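Local coordinates for oxidoreductase (Thermotoga maritima, PDB 1ZH8), which probably catalyses NADP-dependent oxidoreduction of an alcohol or sugar-like substrate, as a member of the GFO/IDH/MocA dehydrogenase family, at residues A147-K152 and M207-G212. Sequence-based numbering, arbitrary orientation.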
# COMPACT_ATOMS: atom_id res chain seq x y z
N ALA A 147 3.23 -17.79 -14.40
CA ALA A 147 3.51 -17.40 -13.03
C ALA A 147 2.23 -17.07 -12.28
O ALA A 147 2.10 -17.41 -11.09
CB ALA A 147 4.45 -16.20 -12.99
N PHE A 148 1.31 -16.40 -12.96
CA PHE A 148 0.04 -16.01 -12.34
C PHE A 148 -0.86 -17.23 -12.12
O PHE A 148 -1.47 -17.37 -11.06
CB PHE A 148 -0.69 -14.90 -13.13
CG PHE A 148 0.14 -13.65 -13.34
CD1 PHE A 148 0.95 -13.15 -12.32
CD2 PHE A 148 0.10 -12.97 -14.54
CE1 PHE A 148 1.71 -12.02 -12.51
CE2 PHE A 148 0.87 -11.82 -14.74
CZ PHE A 148 1.67 -11.35 -13.72
N TRP A 149 -0.90 -18.13 -13.10
CA TRP A 149 -1.62 -19.39 -12.91
C TRP A 149 -1.06 -20.18 -11.73
O TRP A 149 -1.83 -20.66 -10.89
CB TRP A 149 -1.68 -20.23 -14.19
CG TRP A 149 -2.70 -19.66 -15.11
CD1 TRP A 149 -2.50 -18.71 -16.09
CD2 TRP A 149 -4.11 -19.94 -15.11
NE1 TRP A 149 -3.68 -18.39 -16.70
CE2 TRP A 149 -4.69 -19.13 -16.13
CE3 TRP A 149 -4.93 -20.80 -14.36
CZ2 TRP A 149 -6.06 -19.17 -16.43
CZ3 TRP A 149 -6.29 -20.84 -14.65
CH2 TRP A 149 -6.84 -20.03 -15.68
N LYS A 150 0.27 -20.28 -11.63
CA LYS A 150 0.88 -21.03 -10.53
C LYS A 150 0.58 -20.38 -9.16
O LYS A 150 0.32 -21.07 -8.17
CB LYS A 150 2.39 -21.24 -10.75
CG LYS A 150 3.01 -22.30 -9.81
N ALA A 151 0.60 -19.05 -9.10
CA ALA A 151 0.21 -18.36 -7.89
C ALA A 151 -1.24 -18.70 -7.56
O ALA A 151 -1.56 -18.98 -6.41
CB ALA A 151 0.39 -16.87 -8.03
N LYS A 152 -2.10 -18.70 -8.59
CA LYS A 152 -3.52 -19.00 -8.44
C LYS A 152 -3.70 -20.36 -7.81
O LYS A 152 -4.43 -20.49 -6.83
CB LYS A 152 -4.22 -18.97 -9.79
CG LYS A 152 -5.72 -19.11 -9.74
CD LYS A 152 -6.23 -19.81 -11.00
CE LYS A 152 -7.53 -19.23 -11.55
NZ LYS A 152 -8.54 -18.92 -10.51
N MSE A 207 -4.48 -9.72 -10.85
CA MSE A 207 -5.02 -9.76 -9.48
C MSE A 207 -6.36 -10.50 -9.45
O MSE A 207 -6.64 -11.27 -8.51
CB MSE A 207 -5.14 -8.35 -8.94
CG MSE A 207 -3.79 -7.66 -8.85
SE MSE A 207 -3.85 -5.89 -8.05
CE MSE A 207 -4.09 -4.78 -9.67
N ARG A 208 -7.18 -10.29 -10.48
CA ARG A 208 -8.47 -10.98 -10.55
C ARG A 208 -8.28 -12.48 -10.78
O ARG A 208 -9.04 -13.30 -10.26
CB ARG A 208 -9.41 -10.36 -11.60
CG ARG A 208 -9.79 -8.89 -11.34
CD ARG A 208 -10.69 -8.32 -12.47
NE ARG A 208 -11.79 -9.23 -12.80
CZ ARG A 208 -11.86 -9.95 -13.92
NH1 ARG A 208 -10.91 -9.85 -14.83
NH2 ARG A 208 -12.88 -10.78 -14.13
N LEU A 209 -7.27 -12.84 -11.56
CA LEU A 209 -7.04 -14.25 -11.83
C LEU A 209 -6.65 -14.99 -10.54
O LEU A 209 -7.14 -16.10 -10.26
CB LEU A 209 -5.95 -14.41 -12.87
CG LEU A 209 -5.48 -15.82 -13.22
CD1 LEU A 209 -6.58 -16.57 -13.97
CD2 LEU A 209 -4.21 -15.75 -14.07
N ILE A 210 -5.80 -14.35 -9.75
CA ILE A 210 -5.24 -14.99 -8.57
C ILE A 210 -6.21 -14.93 -7.40
O ILE A 210 -6.35 -15.91 -6.68
CB ILE A 210 -3.89 -14.38 -8.18
CG1 ILE A 210 -2.86 -14.60 -9.29
CG2 ILE A 210 -3.36 -15.02 -6.88
CD1 ILE A 210 -1.71 -13.64 -9.25
N LEU A 211 -6.92 -13.81 -7.25
CA LEU A 211 -7.74 -13.62 -6.05
C LEU A 211 -9.23 -13.39 -6.24
O LEU A 211 -9.97 -13.33 -5.24
CB LEU A 211 -7.13 -12.52 -5.15
CG LEU A 211 -5.78 -12.88 -4.53
CD1 LEU A 211 -5.08 -11.65 -4.00
CD2 LEU A 211 -5.93 -13.95 -3.46
N GLY A 212 -9.69 -13.28 -7.50
CA GLY A 212 -11.11 -13.09 -7.81
C GLY A 212 -11.48 -11.61 -7.92
O GLY A 212 -10.60 -10.75 -7.99
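The helical segments 147-152 and 207-211 run side by side in nearly the same direction, their axes 28° apart and 8.5 Å from each other at closest approach, with K152 CA only 4.4 Å from I210 CA. L209 fills the groove between F148, W149 and K152. With CG anti to the backbone N (chi1 176°), both its methyls bear on the W149 indole: CD1 lies over one face of the six-membered ring, displaced toward the rim and 3.6 Å from CZ2, a CH-pi contact, and also touches K152 CE, while CD2 sits near NE1 and meets F148 CB at 3.7 Å. I210 works at a deeper level, where its CD1 packs 4.0 Å from A151 CB and also touches the F148 ring. Helices 146-156 and 195-211 thus pair on the large mixed sheet of the GFO/IDH/MocA C-terminal domain, F148 and I210 both resting on F260 of strand 259-264. K152 contributes the polar link: its chain bends past L209, and NZ donates a 3.2 Å hydrogen bond to L209 O, approaching almost in line with the carbonyl (C=O...N angle 162°). The same ammonium forms a salt bridge with E156, one turn further along its own helix. A leucine in place of K152 would probably leave L209 O without this donor and E156 without its charged mate. W149 NE1, beside L209 CD2, is hydrogen-bonded to R143 O, which helps fix the rotation of the indole.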